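Local coordinates for protein histidine acid phosphatase (Bifidobacterium longum subsp. infantis, PDB 6RXD) that probably removes phosphate groups from inositol polyphosphates such as phytate, and from 2,3-bisphosphoglycerate, as a histidine acid phosphatase of the MINPP type, at residues G49-A63 with F81-V93. Sequence-based numbering, arbitrary orientation.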
ATOM      1  N   GLY A  49      12.257   1.432  -2.998  1.00 16.94           N
ATOM      2  CA  GLY A  49      13.272   2.263  -2.372  1.00 15.82           C
ATOM      3  C   GLY A  49      12.799   3.694  -2.202  1.00 16.75           C
ATOM      4  O   GLY A  49      11.611   3.987  -2.360  1.00 16.06           O
ATOM      5  N   LEU A  50      13.721   4.592  -1.861  1.00 12.66           N
ATOM      6  CA  LEU A  50      13.394   6.013  -1.793  1.00 11.69           C
ATOM      7  C   LEU A  50      12.923   6.479  -3.162  1.00 14.61           C
ATOM      8  O   LEU A  50      13.414   6.002  -4.187  1.00 17.36           O
ATOM      9  CB  LEU A  50      14.627   6.812  -1.369  1.00 12.38           C
ATOM     10  CG  LEU A  50      15.091   6.548   0.061  1.00 13.90           C
ATOM     11  CD1 LEU A  50      16.449   7.221   0.322  1.00 13.47           C
ATOM     12  CD2 LEU A  50      14.039   7.023   1.072  1.00 14.97           C
ATOM     13  N   SER A  51      11.966   7.407  -3.192  1.00 17.35           N
ATOM     14  CA  SER A  51      11.393   7.859  -4.457  0.55 15.99           C
ATOM     15  C   SER A  51      12.383   8.718  -5.240  1.00 16.11           C
ATOM     16  O   SER A  51      12.367   8.737  -6.473  1.00 16.76           O
ATOM     17  CB  SER A  51      10.104   8.643  -4.217  0.55 20.28           C
ATOM     18  OG  SER A  51      10.351   9.788  -3.427  0.55 22.71           O
ATOM     19  N   SER A  52      13.251   9.423  -4.519  1.00 14.48           N
ATOM     20  CA  SER A  52      14.271  10.256  -5.140  1.00 14.20           C
ATOM     21  C   SER A  52      15.373  10.585  -4.145  1.00 15.16           C
ATOM     22  O   SER A  52      15.264  10.262  -2.958  1.00 14.40           O
ATOM     23  CB  SER A  52      13.653  11.554  -5.667  1.00 20.34           C
ATOM     24  OG  SER A  52      13.163  12.335  -4.599  1.00 23.14           O
ATOM     25  N   TYR A  53      16.445  11.196  -4.643  1.00 13.84           N
ATOM     26  CA  TYR A  53      17.547  11.650  -3.806  1.00 13.21           C
ATOM     27  C   TYR A  53      17.072  12.904  -3.087  1.00 18.19           C
ATOM     28  O   TYR A  53      17.114  14.014  -3.637  1.00 15.39           O
ATOM     29  CB  TYR A  53      18.782  11.914  -4.683  1.00 13.39           C
ATOM     30  CG  TYR A  53      20.050  12.300  -3.940  1.00 14.32           C
ATOM     31  CD1 TYR A  53      20.528  11.544  -2.872  1.00 12.86           C
ATOM     32  CD2 TYR A  53      20.780  13.415  -4.327  1.00 14.69           C
ATOM     33  CE1 TYR A  53      21.698  11.915  -2.195  1.00 12.92           C
ATOM     34  CE2 TYR A  53      21.938  13.785  -3.672  1.00 15.58           C
ATOM     35  CZ  TYR A  53      22.399  13.033  -2.610  1.00 14.49           C
ATOM     36  OH  TYR A  53      23.559  13.422  -1.964  1.00 16.24           O
ATOM     37  N   LYS A  54      16.596  12.722  -1.861  1.00 12.97           N
ATOM     38  CA  LYS A  54      15.845  13.776  -1.184  1.00 12.81           C
ATOM     39  C   LYS A  54      16.033  13.716   0.327  1.00 12.11           C
ATOM     40  O   LYS A  54      16.756  14.546   0.889  1.00 13.71           O
ATOM     41  CB  LYS A  54      14.358  13.690  -1.554  1.00 15.81           C
ATOM     42  CG  LYS A  54      13.499  14.771  -0.904  1.00 16.12           C
ATOM     43  CD  LYS A  54      12.021  14.660  -1.315  1.00 19.32           C
ATOM     44  CE  LYS A  54      11.384  13.375  -0.801  1.00 24.20           C
ATOM     45  NZ  LYS A  54       9.921  13.339  -1.111  1.00 26.44           N
ATOM     46  N   TYR A  55      15.388  12.753   0.985  1.00 14.64           N
ATOM     47  CA  TYR A  55      15.525  12.613   2.435  1.00 10.64           C
ATOM     48  C   TYR A  55      16.972  12.296   2.790  1.00 12.97           C
ATOM     49  O   TYR A  55      17.535  12.839   3.752  1.00 13.49           O
ATOM     50  CB  TYR A  55      14.626  11.491   2.958  1.00 11.18           C
ATOM     51  CG  TYR A  55      13.137  11.773   2.842  1.00 12.66           C
ATOM     52  CD1 TYR A  55      12.615  13.016   3.175  1.00 21.52           C
ATOM     53  CD2 TYR A  55      12.264  10.794   2.376  1.00 15.54           C
ATOM     54  CE1 TYR A  55      11.253  13.271   3.068  1.00 21.76           C
ATOM     55  CE2 TYR A  55      10.902  11.038   2.260  1.00 18.06           C
ATOM     56  CZ  TYR A  55      10.405  12.279   2.607  1.00 22.22           C
ATOM     57  OH  TYR A  55       9.049  12.519   2.501  1.00 24.79           O
ATOM     58  N   ASP A  56      17.568  11.396   2.016  1.00 12.85           N
ATOM     59  CA  ASP A  56      18.972  11.060   2.204  1.00 10.97           C
ATOM     60  C   ASP A  56      19.900  12.200   1.790  1.00 13.10           C
ATOM     61  O   ASP A  56      20.929  12.438   2.431  1.00 14.77           O
ATOM     62  CB  ASP A  56      19.339   9.746   1.476  1.00 12.81           C
ATOM     63  CG  ASP A  56      18.962   9.739  -0.011  1.00 17.78           C
ATOM     64  OD1 ASP A  56      19.576   8.953  -0.765  1.00 14.73           O
ATOM     65  OD2 ASP A  56      18.048  10.472  -0.442  1.00 13.87           O
ATOM     66  N   ALA A  57      19.516  12.926   0.741  1.00 13.38           N
ATOM     67  CA  ALA A  57      20.298  14.075   0.295  1.00 11.39           C
ATOM     68  C   ALA A  57      20.325  15.157   1.369  1.00 13.90           C
ATOM     69  O   ALA A  57      21.392  15.647   1.757  1.00 13.49           O
ATOM     70  CB  ALA A  57      19.725  14.635  -0.999  1.00 13.56           C
ATOM     71  N   LEU A  58      19.141  15.544   1.832  1.00 13.55           N
ATOM     72  CA  LEU A  58      19.038  16.669   2.754  1.00 11.92           C
ATOM     73  C   LEU A  58      19.744  16.384   4.070  1.00 12.57           C
ATOM     74  O   LEU A  58      20.391  17.272   4.643  1.00 12.86           O
ATOM     75  CB  LEU A  58      17.569  17.035   3.002  1.00 10.42           C
ATOM     76  CG  LEU A  58      16.864  17.760   1.853  1.00 13.42           C
ATOM     77  CD1 LEU A  58      15.363  17.779   2.068  1.00 16.41           C
ATOM     78  CD2 LEU A  58      17.402  19.174   1.742  1.00 13.10           C
ATOM     79  N   LEU A  59      19.623  15.151   4.563  1.00 11.48           N
ATOM     80  CA  LEU A  59      20.272  14.819   5.813  1.00  9.21           C
ATOM     81  C   LEU A  59      21.794  14.769   5.673  1.00 12.21           C
ATOM     82  O   LEU A  59      22.510  15.091   6.615  1.00 13.09           O
ATOM     83  CB  LEU A  59      19.705  13.531   6.412  1.00  9.07           C
ATOM     84  CG  LEU A  59      18.303  13.667   7.023  1.00 11.09           C
ATOM     85  CD1 LEU A  59      17.806  12.299   7.416  1.00 14.18           C
ATOM     86  CD2 LEU A  59      18.315  14.591   8.251  1.00 13.00           C
ATOM     87  N   MET A  60      22.292  14.382   4.500  1.00 12.02           N
ATOM     88  CA  MET A  60      23.737  14.499   4.249  1.00 12.91           C
ATOM     89  C   MET A  60      24.202  15.952   4.162  1.00 11.21           C
ATOM     90  O   MET A  60      25.284  16.278   4.631  1.00 13.47           O
ATOM     91  CB  MET A  60      24.171  13.735   2.991  1.00 12.44           C
ATOM     92  CG  MET A  60      25.697  13.606   2.852  1.00 15.14           C
ATOM     93  SD  MET A  60      26.395  12.560   4.155  1.00 15.36           S
ATOM     94  CE  MET A  60      26.383  10.952   3.372  1.00 15.62           C
ATOM     95  N   ARG A  61      23.399  16.838   3.575  1.00 10.66           N
ATOM     96  CA  ARG A  61      23.771  18.254   3.577  1.00 13.88           C
ATOM     97  C   ARG A  61      23.831  18.777   5.015  1.00 11.53           C
ATOM     98  O   ARG A  61      24.732  19.539   5.374  1.00 13.31           O
ATOM     99  CB  ARG A  61      22.776  19.091   2.749  1.00 14.07           C
ATOM    100  CG  ARG A  61      22.593  18.618   1.301  1.00 11.74           C
ATOM    101  CD  ARG A  61      23.855  18.827   0.442  1.00 17.52           C
ATOM    102  NE  ARG A  61      24.822  17.730   0.582  1.00 19.27           N
ATOM    103  CZ  ARG A  61      24.711  16.547  -0.021  1.00 20.91           C
ATOM    104  NH1 ARG A  61      23.672  16.280  -0.809  1.00 16.92           N
ATOM    105  NH2 ARG A  61      25.642  15.616   0.165  1.00 19.84           N
ATOM    106  N   MET A  62      22.893  18.338   5.850  1.00 12.33           N
ATOM    107  CA  MET A  62      22.883  18.733   7.257  1.00 11.45           C
ATOM    108  C   MET A  62      24.127  18.185   7.957  1.00 12.03           C
ATOM    109  O   MET A  62      24.769  18.882   8.761  1.00 13.37           O
ATOM    110  CB  MET A  62      21.604  18.210   7.929  1.00 13.98           C
ATOM    111  CG  MET A  62      21.457  18.567   9.398  1.00 13.34           C
ATOM    112  SD  MET A  62      19.862  17.966  10.003  1.00 15.45           S
ATOM    113  CE  MET A  62      19.871  18.645  11.659  1.00 15.79           C
ATOM    114  N   ALA A  63      24.488  16.951   7.618  1.00 14.51           N
ATOM    115  CA  ALA A  63      25.635  16.294   8.225  1.00 13.68           C
ATOM    116  C   ALA A  63      26.918  17.023   7.879  1.00 13.58           C
ATOM    117  O   ALA A  63      27.810  17.159   8.727  1.00 16.05           O
ATOM    118  CB  ALA A  63      25.711  14.833   7.769  1.00 14.29           C
ATOM    119  N   PHE A  81      26.534   8.328  11.600  1.00 14.43           N
ATOM    120  CA  PHE A  81      25.443   8.998  10.891  1.00 12.75           C
ATOM    121  C   PHE A  81      25.762   9.093   9.396  1.00 13.56           C
ATOM    122  O   PHE A  81      24.936   8.748   8.550  1.00 13.16           O
ATOM    123  CB  PHE A  81      25.217  10.383  11.498  1.00 12.27           C
ATOM    124  CG  PHE A  81      23.961  11.065  11.025  1.00 10.60           C
ATOM    125  CD1 PHE A  81      22.713  10.600  11.409  1.00 16.38           C
ATOM    126  CD2 PHE A  81      24.038  12.181  10.214  1.00 13.38           C
ATOM    127  CE1 PHE A  81      21.559  11.238  10.969  1.00 17.77           C
ATOM    128  CE2 PHE A  81      22.894  12.832   9.783  1.00 14.93           C
ATOM    129  CZ  PHE A  81      21.660  12.363  10.160  1.00 13.17           C
ATOM    130  N   VAL A  82      26.975   9.529   9.061  1.00 13.49           N
ATOM    131  CA  VAL A  82      27.385   9.649   7.665  0.72 16.30           C
ATOM    132  C   VAL A  82      27.430   8.272   6.984  1.00 14.46           C
ATOM    133  O   VAL A  82      27.077   8.127   5.814  1.00 15.37           O
ATOM    134  CB  VAL A  82      28.749  10.381   7.544  0.72 16.37           C
ATOM    135  CG1 VAL A  82      29.213  10.441   6.091  0.72 14.33           C
ATOM    136  CG2 VAL A  82      28.651  11.787   8.129  0.72 15.64           C
ATOM    137  N   LYS A  83      27.851   7.247   7.725  1.00 13.35           N
ATOM    138  CA  LYS A  83      27.879   5.882   7.172  1.00 14.15           C
ATOM    139  C   LYS A  83      26.471   5.389   6.831  1.00 14.64           C
ATOM    140  O   LYS A  83      26.250   4.749   5.796  1.00 14.89           O
ATOM    141  CB  LYS A  83      28.529   4.902   8.155  1.00 15.30           C
ATOM    142  CG  LYS A  83      28.572   3.460   7.644  1.00 19.82           C
ATOM    143  CD  LYS A  83      29.187   2.492   8.667  1.00 21.94           C
ATOM    144  CE  LYS A  83      29.139   1.057   8.136  1.00 28.82           C
ATOM    145  NZ  LYS A  83      29.660   0.069   9.118  0.55 30.63           N
ATOM    146  N   ASN A  84      25.518   5.677   7.713  1.00 12.39           N
ATOM    147  CA  ASN A  84      24.139   5.240   7.488  1.00 10.91           C
ATOM    148  C   ASN A  84      23.567   5.906   6.244  1.00 11.82           C
ATOM    149  O   ASN A  84      22.957   5.251   5.387  1.00 13.61           O
ATOM    150  CB  ASN A  84      23.258   5.553   8.710  1.00 13.50           C
ATOM    151  CG  ASN A  84      23.497   4.593   9.855  1.00 16.50           C
ATOM    152  OD1 ASN A  84      23.799   3.425   9.630  1.00 18.89           O
ATOM    153  ND2 ASN A  84      23.386   5.082  11.086  1.00 16.76           N
ATOM    154  N   LEU A  85      23.795   7.210   6.134  1.00 11.30           N
ATOM    155  CA  LEU A  85      23.284   7.965   4.985  1.00 13.73           C
ATOM    156  C   LEU A  85      23.935   7.503   3.690  1.00 14.44           C
ATOM    157  O   LEU A  85      23.244   7.236   2.713  1.00 14.18           O
ATOM    158  CB  LEU A  85      23.495   9.470   5.170  1.00 12.31           C
ATOM    159  CG  LEU A  85      22.761  10.158   6.319  1.00 11.44           C
ATOM    160  CD1 LEU A  85      23.224  11.602   6.435  1.00 11.80           C
ATOM    161  CD2 LEU A  85      21.281  10.118   6.079  1.00 15.83           C
ATOM    162  N   SER A  86      25.266   7.383   3.675  1.00 12.10           N
ATOM    163  CA  SER A  86      25.987   6.919   2.487  0.51 14.56           C
ATOM    164  C   SER A  86      25.512   5.541   2.057  1.00 17.68           C
ATOM    165  O   SER A  86      25.375   5.251   0.870  1.00 16.00           O
ATOM    166  CB  SER A  86      27.493   6.875   2.756  0.51 19.91           C
ATOM    167  OG  SER A  86      27.998   8.176   2.950  0.51 18.82           O
ATOM    168  N   GLY A  87      25.262   4.682   3.047  1.00 14.50           N
ATOM    169  CA  GLY A  87      24.816   3.326   2.783  1.00 16.43           C
ATOM    170  C   GLY A  87      23.449   3.243   2.122  1.00 15.71           C
ATOM    171  O   GLY A  87      23.280   2.507   1.151  1.00 14.21           O
ATOM    172  N   ILE A  88      22.463   3.978   2.635  1.00 12.49           N
ATOM    173  CA  ILE A  88      21.132   3.906   2.030  1.00 12.50           C
ATOM    174  C   ILE A  88      21.118   4.584   0.656  1.00 14.93           C
ATOM    175  O   ILE A  88      20.414   4.157  -0.267  1.00 14.87           O
ATOM    176  CB  ILE A  88      20.008   4.435   2.968  1.00 14.61           C
ATOM    177  CG1 ILE A  88      18.637   3.978   2.449  1.00 15.61           C
ATOM    178  CG2 ILE A  88      20.059   5.953   3.100  1.00 14.46           C
ATOM    179  CD1 ILE A  88      17.552   3.944   3.512  0.66 15.48           C
ATOM    180  N   THR A  89      21.931   5.619   0.504  1.00 13.63           N
ATOM    181  CA  THR A  89      22.048   6.268  -0.795  1.00 12.04           C
ATOM    182  C   THR A  89      22.668   5.308  -1.806  1.00 12.38           C
ATOM    183  O   THR A  89      22.164   5.148  -2.919  1.00 13.52           O
ATOM    184  CB  THR A  89      22.862   7.555  -0.671  1.00 11.80           C
ATOM    185  OG1 THR A  89      22.114   8.482   0.118  1.00 13.44           O
ATOM    186  CG2 THR A  89      23.153   8.178  -2.052  1.00 14.72           C
ATOM    187  N   ALA A  90      23.745   4.634  -1.405  1.00 12.22           N
ATOM    188  CA  ALA A  90      24.396   3.684  -2.296  1.00 12.89           C
ATOM    189  C   ALA A  90      23.474   2.536  -2.690  1.00 12.75           C
ATOM    190  O   ALA A  90      23.518   2.062  -3.818  1.00 16.15           O
ATOM    191  CB  ALA A  90      25.683   3.152  -1.666  1.00 16.33           C
ATOM    192  N   ALA A  91      22.644   2.080  -1.760  1.00 12.12           N
ATOM    193  CA  ALA A  91      21.698   1.012  -2.054  1.00 15.76           C
ATOM    194  C   ALA A  91      20.684   1.468  -3.107  1.00 14.75           C
ATOM    195  O   ALA A  91      20.323   0.716  -4.024  1.00 15.46           O
ATOM    196  CB  ALA A  91      20.996   0.570  -0.789  1.00 15.38           C
ATOM    197  N   ASN A  92      20.223   2.703  -2.969  1.00 12.26           N
ATOM    198  CA  ASN A  92      19.285   3.264  -3.935  1.00 13.12           C
ATOM    199  C   ASN A  92      19.891   3.563  -5.297  1.00 15.15           C
ATOM    200  O   ASN A  92      19.236   3.382  -6.330  1.00 15.74           O
ATOM    201  CB  ASN A  92      18.640   4.524  -3.356  1.00 13.53           C
ATOM    202  CG  ASN A  92      17.507   4.200  -2.427  1.00 16.25           C
ATOM    203  OD1 ASN A  92      16.409   3.867  -2.880  1.00 15.77           O
ATOM    204  ND2 ASN A  92      17.762   4.271  -1.120  1.00 15.51           N
ATOM    205  N   VAL A  93      21.141   4.004  -5.308  1.00 16.01           N
ATOM    206  CA  VAL A  93      21.817   4.275  -6.569  1.00 15.34           C
ATOM    207  C   VAL A  93      21.942   2.983  -7.367  1.00 15.57           C
ATOM    208  O   VAL A  93      21.671   2.942  -8.571  1.00 17.73           O
ATOM    209  CB  VAL A  93      23.188   4.931  -6.334  1.00 13.51           C
ATOM    210  CG1 VAL A  93      24.050   4.855  -7.585  1.00 18.42           C
ATOM    211  CG2 VAL A  93      23.001   6.379  -5.909  1.00 18.35           C
TER
HETATM  212  O   HOH W   1      23.098  10.610   1.634  1.00 18.45           O
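L85 enters helix 55-63 as a knob in the hole formed by D56, L59, M60 and A63, its CD1 3.5 Å from M60 N. A branched leucine suits this place, since CD2 can also meet L59 CB, at 3.8 Å, while A63 is small enough for its CB to lie against the F81 ring edge. M60, unbranched and flexible, bends at chi2 and chi3, bringing CE to 3.7 Å from L85 CB and SD beside V82 CG1.

Polar groups take over further along. T89, short enough to put a hydroxyl at the interface, brings OG1 to 2.7 Å from D56 OD1; the hydroxyl could donate there or to L85 O, and a water donates to both T89 OG1 and D56 O. D56 suits with two oxygens: OD1 also bonds Y97, and OD2 accepts from K54 N at the helix start. In the preceding loop, L50 N donates to N92 OD1 (3.0 Å, bent to 133°), while N92 ND2 donates to I88 O at 2.8 Å, a double role that suits an amide and fixes its rotation. Losing the amide to an alanine at N92 is likely to leave L50 N without this acceptor and the loop less firmly tied to helix 81-93.

Helices 55-63 and 81-93 run roughly antiparallel (152°), their axes approaching to 9.7 Å, within the hairpin of successive helices 55-69 and 75-95. Helix 301-317 packs on L50 and L85, strand 297-298 on L59, and strand 264-265 on R61 and M62.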